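Local atomic coordinates of actinorhodin polyketide putative beta-ketoacyl synthase 2 (Streptomyces coelicolor A3, PDB entry 1TQY), a protein that probably acts as the chain length factor that pairs with a ketosynthase to build the polyketide backbone of the antibiotic actinorhodin. Residues Val43-Val48 against Leu199-Trp204; Tyr51-Ala56 against Trp204-Ile208; Leu55-Ile59 against Val234-Gly238; Val166-Ala170 against Arg340-Gly344; Ala222-Phe226 against Ala304-Gly308. All coordinates share one frame; numbering follows the deposited sequence.

Contact 1: residues Val43-Val48 against Leu199-Trp204; sequences VTRFDV and LDPWGW
V43 opens the contact by laying CG2 over the six-membered ring of W204, a CH-pi approach with the methyl 4.0 Å from the ring centroid. R45 comes next. Its CB rests 3.1 Å from the carbonyl O of L199, and CD1 of L199 lies against one face of the guanidinium, whose NH2 goes on to a salt bridge with E237. F46 fills the middle. Its CG stands between the backbone N and the carbonyl carbon (chi1 56°), which turns the ring in toward the start of the helix. CA of P201 sits over the centre of one face, 4.1 Å from the ring centroid, while V43 CG1 lies over the opposite face. The leading edge, at CZ, comes within 3.5 Å of W204 CG in an offset edge-to-face pair with planes 61° apart. V48 then sets CG1 over the pyrrole part of W204, on the same indole face that V43 uses. Across from this loop D200 caps the helix, its OD1 accepting from G203 N at 3.0 Å and also bonded to H121. What results is the N-capped start of helix 201-208, covered by V43, F46 and V48 of the loop after strand 40-42, within the ketosynthase-family fold.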
# COMPACT_ATOMS: atom_id res chain seq x y z
N VAL B 43 20.06 0.04 21.43
CA VAL B 43 19.91 0.93 20.29
C VAL B 43 21.03 1.94 20.43
O VAL B 43 21.24 2.50 21.51
CB VAL B 43 18.54 1.65 20.31
CG1 VAL B 43 18.46 2.64 19.15
CG2 VAL B 43 17.41 0.63 20.19
N THR B 44 21.75 2.17 19.34
CA THR B 44 22.87 3.10 19.34
C THR B 44 22.64 4.23 18.35
O THR B 44 23.44 5.16 18.24
CB THR B 44 24.16 2.34 18.99
OG1 THR B 44 24.03 1.75 17.69
CG2 THR B 44 24.40 1.22 20.00
N ARG B 45 21.51 4.17 17.64
CA ARG B 45 21.16 5.19 16.66
C ARG B 45 20.96 6.55 17.33
O ARG B 45 21.01 7.59 16.68
CB ARG B 45 19.89 4.78 15.91
CG ARG B 45 20.04 3.51 15.09
CD ARG B 45 21.08 3.70 14.00
NE ARG B 45 21.61 2.43 13.53
CZ ARG B 45 21.11 1.72 12.53
NH1 ARG B 45 20.05 2.16 11.87
NH2 ARG B 45 21.67 0.56 12.20
N PHE B 46 20.72 6.52 18.64
CA PHE B 46 20.51 7.73 19.44
C PHE B 46 20.55 7.27 20.90
O PHE B 46 20.82 6.11 21.16
CB PHE B 46 19.15 8.35 19.09
CG PHE B 46 18.00 7.40 19.25
CD1 PHE B 46 17.43 7.19 20.50
CD2 PHE B 46 17.52 6.67 18.16
CE1 PHE B 46 16.39 6.28 20.67
CE2 PHE B 46 16.49 5.75 18.31
CZ PHE B 46 15.92 5.55 19.58
N ASP B 47 20.30 8.18 21.84
CA ASP B 47 20.35 7.84 23.27
C ASP B 47 19.05 7.21 23.79
O ASP B 47 18.15 7.92 24.23
CB ASP B 47 20.64 9.11 24.08
CG ASP B 47 21.07 8.82 25.51
OD1 ASP B 47 20.84 7.69 26.00
OD2 ASP B 47 21.64 9.73 26.16
N VAL B 48 18.95 5.88 23.76
CA VAL B 48 17.74 5.19 24.22
C VAL B 48 17.59 5.07 25.73
O VAL B 48 16.52 4.67 26.21
CB VAL B 48 17.64 3.73 23.70
CG1 VAL B 48 17.00 3.71 22.35
CG2 VAL B 48 19.01 3.08 23.69
N LEU B 199 14.38 3.36 13.30
CA LEU B 199 15.30 3.52 14.40
C LEU B 199 15.78 4.94 14.66
O LEU B 199 16.97 5.19 14.81
CB LEU B 199 16.50 2.59 14.21
CG LEU B 199 16.13 1.12 14.20
CD1 LEU B 199 17.38 0.27 14.03
CD2 LEU B 199 15.42 0.77 15.52
N ASP B 200 14.83 5.87 14.69
CA ASP B 200 15.13 7.26 14.98
C ASP B 200 14.31 7.49 16.24
O ASP B 200 13.44 6.69 16.55
CB ASP B 200 14.63 8.18 13.87
CG ASP B 200 13.13 8.18 13.77
OD1 ASP B 200 12.49 9.16 14.21
OD2 ASP B 200 12.58 7.18 13.26
N PRO B 201 14.57 8.58 16.97
CA PRO B 201 13.81 8.83 18.20
C PRO B 201 12.28 8.79 18.03
O PRO B 201 11.59 8.18 18.84
CB PRO B 201 14.31 10.19 18.64
CG PRO B 201 15.73 10.23 18.11
CD PRO B 201 15.56 9.65 16.74
N TRP B 202 11.74 9.45 17.01
CA TRP B 202 10.29 9.49 16.80
C TRP B 202 9.76 8.11 16.43
O TRP B 202 8.78 7.63 17.02
CB TRP B 202 9.93 10.51 15.73
CG TRP B 202 8.44 10.87 15.66
CD1 TRP B 202 7.47 10.55 16.57
CD2 TRP B 202 7.80 11.63 14.63
NE1 TRP B 202 6.25 11.05 16.17
CE2 TRP B 202 6.42 11.72 14.98
CE3 TRP B 202 8.24 12.24 13.44
CZ2 TRP B 202 5.49 12.40 14.18
CZ3 TRP B 202 7.30 12.92 12.64
CH2 TRP B 202 5.94 12.98 13.02
N GLY B 203 10.41 7.46 15.46
CA GLY B 203 9.99 6.13 15.06
C GLY B 203 10.02 5.18 16.26
O GLY B 203 9.17 4.31 16.40
N TRP B 204 11.00 5.38 17.13
CA TRP B 204 11.17 4.53 18.31
C TRP B 204 10.01 4.70 19.31
O TRP B 204 9.40 3.73 19.77
CB TRP B 204 12.48 4.88 19.01
CG TRP B 204 12.85 3.90 20.09
CD1 TRP B 204 12.92 4.15 21.43
CD2 TRP B 204 13.13 2.51 19.91
NE1 TRP B 204 13.23 2.98 22.11
CE2 TRP B 204 13.36 1.96 21.20
CE3 TRP B 204 13.21 1.67 18.80
CZ2 TRP B 204 13.67 0.62 21.40
CZ3 TRP B 204 13.52 0.32 19.00
CH2 TRP B 204 13.74 -0.19 20.29

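Contact 2: residues Tyr51-Ala56 against Trp204-Ile208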
# COMPACT_ATOMS: atom_id res chain seq x y z
N TYR B 51 14.45 6.31 27.24
CA TYR B 51 13.16 5.72 26.88
C TYR B 51 13.00 4.36 27.55
O TYR B 51 13.98 3.70 27.89
CB TYR B 51 13.08 5.55 25.36
CG TYR B 51 13.23 6.84 24.61
CD1 TYR B 51 12.23 7.81 24.65
CD2 TYR B 51 14.37 7.10 23.86
CE1 TYR B 51 12.38 9.01 23.96
CE2 TYR B 51 14.53 8.29 23.17
CZ TYR B 51 13.53 9.24 23.22
OH TYR B 51 13.68 10.41 22.53
N PRO B 52 11.74 3.91 27.74
CA PRO B 52 11.41 2.63 28.37
C PRO B 52 12.01 1.41 27.65
O PRO B 52 12.57 0.53 28.28
CB PRO B 52 9.89 2.59 28.32
CG PRO B 52 9.50 4.02 28.30
CD PRO B 52 10.52 4.66 27.39
N ALA B 53 11.86 1.37 26.33
CA ALA B 53 12.39 0.27 25.55
C ALA B 53 13.77 0.69 25.06
O ALA B 53 13.96 1.84 24.69
CB ALA B 53 11.48 -0.02 24.36
N THR B 54 14.72 -0.25 25.06
CA THR B 54 16.08 0.07 24.66
C THR B 54 16.74 -0.94 23.73
O THR B 54 17.85 -0.72 23.26
CB THR B 54 16.99 0.19 25.88
OG1 THR B 54 17.03 -1.08 26.55
CG2 THR B 54 16.47 1.24 26.84
N LEU B 55 16.06 -2.05 23.48
CA LEU B 55 16.62 -3.09 22.64
C LEU B 55 16.00 -3.14 21.25
O LEU B 55 14.81 -2.91 21.10
CB LEU B 55 16.45 -4.45 23.32
CG LEU B 55 17.21 -4.72 24.62
CD1 LEU B 55 16.94 -6.16 25.04
CD2 LEU B 55 18.71 -4.51 24.41
N ALA B 56 16.83 -3.44 20.25
CA ALA B 56 16.37 -3.52 18.87
C ALA B 56 17.32 -4.34 18.01
O ALA B 56 18.48 -4.55 18.37
CB ALA B 56 16.21 -2.14 18.28
N TRP B 204 11.00 5.38 17.13
CA TRP B 204 11.17 4.53 18.31
C TRP B 204 10.01 4.70 19.31
O TRP B 204 9.40 3.73 19.77
CB TRP B 204 12.48 4.88 19.01
CG TRP B 204 12.85 3.90 20.09
CD1 TRP B 204 12.92 4.15 21.43
CD2 TRP B 204 13.13 2.51 19.91
NE1 TRP B 204 13.23 2.98 22.11
CE2 TRP B 204 13.36 1.96 21.20
CE3 TRP B 204 13.21 1.67 18.80
CZ2 TRP B 204 13.67 0.62 21.40
CZ3 TRP B 204 13.52 0.32 19.00
CH2 TRP B 204 13.74 -0.19 20.29
N VAL B 205 9.74 5.96 19.64
CA VAL B 205 8.70 6.33 20.57
C VAL B 205 7.34 5.89 20.00
O VAL B 205 6.46 5.46 20.73
CB VAL B 205 8.82 7.89 20.83
CG1 VAL B 205 7.56 8.64 20.49
CG2 VAL B 205 9.28 8.13 22.24
N SER B 206 7.21 5.97 18.67
CA SER B 206 5.99 5.57 17.98
C SER B 206 5.75 4.07 18.18
O SER B 206 4.64 3.63 18.48
CB SER B 206 6.10 5.91 16.48
OG SER B 206 6.04 7.32 16.28
N GLN B 207 6.82 3.28 18.03
CA GLN B 207 6.73 1.83 18.21
C GLN B 207 6.39 1.52 19.66
O GLN B 207 5.58 0.63 19.95
CB GLN B 207 8.05 1.17 17.79
CG GLN B 207 8.33 1.33 16.30
CD GLN B 207 9.65 0.73 15.84
OE1 GLN B 207 9.81 -0.49 15.76
NE2 GLN B 207 10.62 1.59 15.56
N ILE B 208 6.98 2.27 20.58
CA ILE B 208 6.68 2.06 21.99
C ILE B 208 5.18 2.28 22.24
O ILE B 208 4.60 1.64 23.11
CB ILE B 208 7.50 2.99 22.90
CG1 ILE B 208 8.98 2.55 22.89
CG2 ILE B 208 6.97 2.93 24.33
CD1 ILE B 208 9.83 3.27 23.91
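The first segment, Y51-A56, runs past the flank of helix 201-208, here W204-I208, and only becomes strand at L55; the nearest CA atoms are those of A53 and I208, 7.0 Å apart, and Y51 lies abreast of V205 at 7.8 Å. Side chains from both segments fill that gap. W204 reaches furthest, because its CG stands anti to the backbone N (chi1 -170°) and swings the indole out against the loop. NE1 donates to A53 O at 2.9 Å, a bent bond (149°); the oxygen lies almost in the indole plane, while the donor stands well above the carbonyl plane. Further along the same rim, CH2 comes 3.0 Å from L55 O, so two backbone carbonyls face the indole edge, while A56 CB touches its far end, 3.7 Å from CZ3. The other end of the indole points its edge at the face of Y51, offset, with the centroids of the Y51 ring and the five-membered ring of W204 5.8 Å apart. V205 CG2 meets Y51 CE1 at 3.7 Å. One helical turn on from W204, I208 holds an extended chain whose CD1 fits between A53 CB, 3.7 Å away, and the ring of P52. The phenol OH of Y51 is held by backbone of the other protein's chain, so this corner also belongs to that interface. This is a helix docked on the link between strands 40-42 and 55-57, with a buried tryptophan tied by its indole N-H to a loop carbonyl, in the N-terminal part of the ketosynthase fold.

Contact 3: residues Leu55-Ile59 against Val234-Gly238. With NA (sodium ion), chain K.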
# COMPACT_ATOMS: atom_id res chain seq x y z
N LEU B 55 16.06 -2.05 23.48
CA LEU B 55 16.62 -3.09 22.64
C LEU B 55 16.00 -3.14 21.25
O LEU B 55 14.81 -2.91 21.10
CB LEU B 55 16.45 -4.45 23.32
CG LEU B 55 17.21 -4.72 24.62
CD1 LEU B 55 16.94 -6.16 25.04
CD2 LEU B 55 18.71 -4.51 24.41
N ALA B 56 16.83 -3.44 20.25
CA ALA B 56 16.37 -3.52 18.87
C ALA B 56 17.32 -4.34 18.01
O ALA B 56 18.48 -4.55 18.37
CB ALA B 56 16.21 -2.14 18.28
N GLY B 57 16.80 -4.82 16.88
CA GLY B 57 17.61 -5.58 15.95
C GLY B 57 18.21 -4.63 14.93
O GLY B 57 17.58 -4.31 13.93
N GLN B 58 19.43 -4.16 15.19
CA GLN B 58 20.10 -3.25 14.28
C GLN B 58 21.03 -3.95 13.32
O GLN B 58 21.61 -4.98 13.65
CB GLN B 58 20.93 -2.23 15.04
CG GLN B 58 20.17 -1.17 15.77
CD GLN B 58 21.10 -0.25 16.56
OE1 GLN B 58 20.66 0.68 17.23
NE2 GLN B 58 22.40 -0.51 16.47
N ILE B 59 21.15 -3.39 12.12
CA ILE B 59 22.07 -3.89 11.12
C ILE B 59 23.23 -2.90 11.25
O ILE B 59 23.07 -1.72 10.94
CB ILE B 59 21.47 -3.82 9.71
CG1 ILE B 59 20.30 -4.80 9.59
CG2 ILE B 59 22.56 -4.13 8.67
CD1 ILE B 59 19.63 -4.79 8.23
N VAL B 234 10.73 -7.42 20.29
CA VAL B 234 11.84 -6.49 20.11
C VAL B 234 11.78 -6.04 18.64
O VAL B 234 11.71 -6.87 17.74
CB VAL B 234 13.21 -7.18 20.38
CG1 VAL B 234 14.35 -6.24 19.97
CG2 VAL B 234 13.35 -7.51 21.88
N PRO B 235 11.77 -4.72 18.39
CA PRO B 235 11.71 -4.18 17.02
C PRO B 235 13.04 -4.48 16.31
O PRO B 235 14.07 -4.66 16.96
CB PRO B 235 11.57 -2.68 17.22
CG PRO B 235 11.07 -2.54 18.62
CD PRO B 235 11.76 -3.63 19.38
N GLY B 236 13.01 -4.52 14.98
CA GLY B 236 14.24 -4.75 14.23
C GLY B 236 14.15 -3.97 12.93
O GLY B 236 13.11 -3.39 12.64
N GLU B 237 15.23 -3.91 12.16
CA GLU B 237 15.22 -3.22 10.88
C GLU B 237 15.74 -4.22 9.86
O GLU B 237 16.56 -5.07 10.20
CB GLU B 237 16.12 -1.97 10.89
CG GLU B 237 17.61 -2.29 10.85
CD GLU B 237 18.50 -1.03 10.86
OE1 GLU B 237 18.02 0.06 10.48
OE2 GLU B 237 19.69 -1.15 11.22
N GLY B 238 15.25 -4.13 8.63
CA GLY B 238 15.71 -5.06 7.62
C GLY B 238 14.58 -5.81 6.97
O GLY B 238 13.41 -5.41 7.05
NA NA K . 23.08 -6.61 14.34
O HOH W 1 24.48 -8.08 15.50
O HOH W 2 23.15 -4.92 16.81
O HOH W 3 24.25 -6.26 12.86
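Segments L55-I59 and V234-G238 run nearly side by side in the same direction, 13° apart, and form a single parallel beta bridge at G57 and G236, whose CA atoms are 3.9 Å apart. G57 uses both of its peptide groups: its N donates to P235 O at 2.7 Å, and its O takes the N-H of E237 at 3.0 Å. With no side chain on either glycine the backbones come very close, and the CA of G236 also lies near G57 O.

Beyond the bridge E237 takes over with its side chain. CG sits between the backbone N and the carbonyl carbon (chi1 74°), and the extended chain carries OE2, also engaged by R45, up to I59 N, which donates at 2.8 Å in a nearly straight bond (170°) on the anti lone pair. OE1 is bonded to S197 OG, so both carboxylate oxygens are gripped. I59 crosses E237, and I59 CD1 lies 3.7 Å from E237 O, a buried oxygen without a polar partner. At the other end V234 CG1 packs on L55 O and, at 3.6 Å, on A56 CA. Q58 O points away from V234-G238 and binds the sodium ion at 2.3 Å, where P21 O and waters complete the site.

Strand 55-57 also pairs, antiparallel, with strand 40-42, V234 bonds to R340, P235 packs against W204 of helix 201-208, and G238 leads into strand 238-246, which runs antiparallel to 189-196.

Contact 4: residues Val166-Ala170 against Arg340-Gly344; sequences VAEQA and RLYSG
Q169 lays its side-chain amide flat on the guanidinium of R340, the two planes only 16° apart and NE2 3.5 Å above the centre of the group. Q169 sits in the turn between strand 163-166 and helix 171-185, the place where catalytic ketosynthases of this thiolase-like fold carry their nucleophilic cysteine; a glutamine here is the known mark of a chain length factor. CG is anti to the backbone N (chi1 -175°), and a bend at chi2 brings OE1 in front of Y342 N, 2.7 Å away in a weak, strongly bent hydrogen bond (122°). R340 stays in place under the amide through its salt bridge to D305. E168 sets its carboxylate steeply to the ring of Y342, so that OE1 lies in the ring plane at the edge, 3.5 Å from CD1, where the ring hydrogens probably favour a negative oxygen. OE2 meanwhile accepts from Q169 N at 2.8 Å, from above the carboxylate plane, which fixes the turn from within. Y342 is steadied at its OH by Q207 and Y233. V166, at the start of the segment, pairs with a strand of the other protein's chain, so the sheet continues across the interface with that chain. Where the two backbones come together, one water donates to Q169 O at 2.7 Å and to Y342 O at 2.8 Å.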
# COMPACT_ATOMS: atom_id res chain seq x y z
N VAL B 166 0.29 -1.80 2.47
CA VAL B 166 0.57 -1.51 3.86
C VAL B 166 -0.43 -2.29 4.72
O VAL B 166 -1.64 -2.13 4.57
CB VAL B 166 0.43 0.01 4.20
CG1 VAL B 166 0.76 0.23 5.68
CG2 VAL B 166 1.37 0.85 3.33
N ALA B 167 0.09 -3.14 5.60
CA ALA B 167 -0.72 -3.97 6.50
C ALA B 167 0.18 -4.43 7.65
O ALA B 167 0.22 -5.61 8.01
CB ALA B 167 -1.26 -5.19 5.75
N GLU B 168 0.90 -3.46 8.22
CA GLU B 168 1.85 -3.71 9.30
C GLU B 168 2.68 -4.96 8.98
O GLU B 168 3.10 -5.12 7.83
CB GLU B 168 1.13 -3.81 10.64
CG GLU B 168 1.98 -3.29 11.79
CD GLU B 168 2.41 -4.41 12.71
OE1 GLU B 168 3.27 -4.17 13.58
OE2 GLU B 168 1.88 -5.54 12.56
N GLN B 169 2.91 -5.83 9.96
CA GLN B 169 3.73 -7.04 9.72
C GLN B 169 3.08 -8.10 8.82
O GLN B 169 3.72 -9.08 8.43
CB GLN B 169 4.15 -7.70 11.05
CG GLN B 169 5.12 -8.90 10.88
CD GLN B 169 6.43 -8.74 11.65
OE1 GLN B 169 6.82 -7.62 12.00
NE2 GLN B 169 7.13 -9.85 11.89
N ALA B 170 1.81 -7.93 8.51
CA ALA B 170 1.16 -8.91 7.64
C ALA B 170 1.43 -8.54 6.18
O ALA B 170 1.37 -9.39 5.30
CB ALA B 170 -0.34 -8.93 7.91
N ARG B 340 11.16 -8.24 15.17
CA ARG B 340 10.08 -8.13 14.19
C ARG B 340 10.44 -7.02 13.20
O ARG B 340 10.64 -5.87 13.59
CB ARG B 340 8.75 -7.80 14.89
CG ARG B 340 8.21 -8.91 15.81
CD ARG B 340 6.79 -8.64 16.31
NE ARG B 340 5.75 -8.74 15.29
CZ ARG B 340 5.23 -9.88 14.84
NH1 ARG B 340 5.66 -11.04 15.31
NH2 ARG B 340 4.26 -9.86 13.93
N LEU B 341 10.50 -7.38 11.92
CA LEU B 341 10.89 -6.43 10.89
C LEU B 341 9.71 -5.86 10.12
O LEU B 341 9.86 -5.31 9.03
CB LEU B 341 11.89 -7.09 9.93
CG LEU B 341 13.01 -7.93 10.58
CD1 LEU B 341 13.86 -8.49 9.46
CD2 LEU B 341 13.87 -7.08 11.55
N TYR B 342 8.51 -5.99 10.68
CA TYR B 342 7.31 -5.43 10.07
C TYR B 342 7.10 -5.92 8.64
O TYR B 342 6.85 -7.10 8.42
CB TYR B 342 7.40 -3.90 10.13
CG TYR B 342 7.51 -3.36 11.55
CD1 TYR B 342 6.44 -3.44 12.43
CD2 TYR B 342 8.72 -2.84 12.02
CE1 TYR B 342 6.55 -3.01 13.75
CE2 TYR B 342 8.84 -2.41 13.35
CZ TYR B 342 7.76 -2.50 14.21
OH TYR B 342 7.89 -2.11 15.53
N SER B 343 7.21 -5.02 7.66
CA SER B 343 7.00 -5.44 6.29
C SER B 343 8.12 -6.37 5.85
O SER B 343 8.02 -7.04 4.82
CB SER B 343 6.89 -4.22 5.35
OG SER B 343 8.16 -3.71 4.99
N GLY B 344 9.20 -6.43 6.64
CA GLY B 344 10.30 -7.31 6.30
C GLY B 344 10.17 -8.70 6.91
O GLY B 344 10.76 -9.66 6.42
O HOH W 4 5.25 -6.44 14.36
O HOH W 5 2.37 -7.45 14.41
O HOH W 6 5.65 -8.90 6.61
O HOH W 7 10.44 -10.27 11.79

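Contact 5: residues Ala222-Phe226 against Ala304-Gly308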
# COMPACT_ATOMS: atom_id res chain seq x y z
N ALA B 222 14.66 -11.10 25.68
CA ALA B 222 13.74 -9.99 25.54
C ALA B 222 12.59 -10.32 24.59
O ALA B 222 11.45 -9.89 24.80
CB ALA B 222 14.49 -8.75 25.05
N TYR B 223 12.90 -11.06 23.54
CA TYR B 223 11.89 -11.43 22.57
C TYR B 223 11.73 -12.93 22.68
O TYR B 223 12.50 -13.70 22.10
CB TYR B 223 12.34 -10.99 21.17
CG TYR B 223 11.35 -11.27 20.07
CD1 TYR B 223 9.98 -11.35 20.33
CD2 TYR B 223 11.78 -11.42 18.75
CE1 TYR B 223 9.07 -11.57 19.30
CE2 TYR B 223 10.88 -11.64 17.72
CZ TYR B 223 9.53 -11.72 18.00
OH TYR B 223 8.64 -11.93 16.97
N LEU B 224 10.72 -13.33 23.43
CA LEU B 224 10.47 -14.74 23.70
C LEU B 224 9.08 -15.23 23.32
O LEU B 224 8.26 -15.54 24.19
CB LEU B 224 10.73 -14.99 25.19
CG LEU B 224 12.11 -14.53 25.71
CD1 LEU B 224 12.17 -14.66 27.23
CD2 LEU B 224 13.20 -15.36 25.05
N PRO B 225 8.79 -15.31 22.02
CA PRO B 225 7.46 -15.78 21.62
C PRO B 225 7.16 -17.21 22.08
O PRO B 225 7.98 -18.11 21.90
CB PRO B 225 7.48 -15.64 20.09
CG PRO B 225 8.93 -15.87 19.76
CD PRO B 225 9.63 -15.05 20.84
N PHE B 226 5.99 -17.40 22.68
CA PHE B 226 5.53 -18.69 23.18
C PHE B 226 6.19 -19.13 24.50
O PHE B 226 5.91 -20.21 25.01
CB PHE B 226 5.71 -19.79 22.12
CG PHE B 226 4.90 -19.55 20.86
CD1 PHE B 226 5.53 -19.45 19.62
CD2 PHE B 226 3.52 -19.39 20.92
CE1 PHE B 226 4.79 -19.19 18.46
CE2 PHE B 226 2.77 -19.13 19.77
CZ PHE B 226 3.41 -19.03 18.54
N ALA B 304 5.58 -19.81 12.65
CA ALA B 304 4.60 -18.98 13.34
C ALA B 304 4.91 -17.49 13.35
O ALA B 304 6.07 -17.08 13.27
CB ALA B 304 4.45 -19.48 14.78
N ASP B 305 3.87 -16.68 13.45
CA ASP B 305 4.04 -15.24 13.49
C ASP B 305 4.93 -14.88 14.69
O ASP B 305 5.78 -13.99 14.59
CB ASP B 305 2.66 -14.56 13.58
CG ASP B 305 2.75 -13.05 13.77
OD1 ASP B 305 3.25 -12.34 12.86
OD2 ASP B 305 2.32 -12.59 14.84
N GLY B 306 4.75 -15.57 15.81
CA GLY B 306 5.57 -15.32 16.99
C GLY B 306 5.47 -13.92 17.53
O GLY B 306 6.46 -13.18 17.57
N ALA B 307 4.28 -13.55 17.99
CA ALA B 307 4.04 -12.20 18.52
C ALA B 307 4.89 -11.80 19.72
O ALA B 307 5.24 -10.63 19.86
CB ALA B 307 2.56 -12.05 18.87
N GLY B 308 5.22 -12.76 20.58
CA GLY B 308 6.03 -12.42 21.75
C GLY B 308 5.22 -11.73 22.83
O GLY B 308 5.75 -11.35 23.87
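This is a buried meeting of two loops in the thiolase-like fold, one leading toward strand 238-246 and the other joining strand 301-303 to helix 310-324. Y223 and G306 make the polar link, P225 and G308 bring the backbones together, and F226 and A304 close the far end. The chains cross rather than pair, their directions 120° apart, yet the CA atoms of P225 and G308 approach to 3.7 Å.

That closeness depends on the glycines. G306 and G308 both have positive phi, turning the 304-308 loop twice in succession, and each offers a bare CA to its neighbour. P225 CB rests on G306 CA at 3.7 Å, while G308 CA comes up to the edge of the Y223 ring, 4.0 Å from CE1. The proline also serves its own loop, with CD over one face of the Y223 ring. F226 directs its rim at A304, the methyl lying near the ring plane 3.7 Å from CE1.

D313 of helix 310-324 ties the loops further: it takes G308 N on one carboxylate oxygen and F226 N on the other, so a single side chain bonds to both segments. E316 holds the 304-308 loop, accepting from the N-H groups of D305 and G306. The Y223 ring leaves the chain with CG opposite the backbone N (chi1 -177°), and the phenol reaches over to the 304-308 loop, where OH donates to G306 O at 2.6 Å, nearly along the C=O axis (163°).

In the fold
Contacts 1, 2 and 3 lie on one side of the chain's centre and share parts: W204 of helix 201-208 serves contacts 1 and 2, whose centres are about 7 Å apart, and strand 55-57 serves contacts 2 and 3. Contact 4 is nearest the middle of the chain, about 13 Å from contact 3 between centres, and is joined to it by backbone bonds of R340 with V234 and G236. Contact 5, about 22 Å from contact 1 between centres, is nested inside the loop that contact 4 closes. In sequence contact 1 alternates with contacts 2, 3 and 4, while contacts 2 and 3 start from the same stretch. Contacts 2, 3 and 5 each touch contact 4; contact 1 does not.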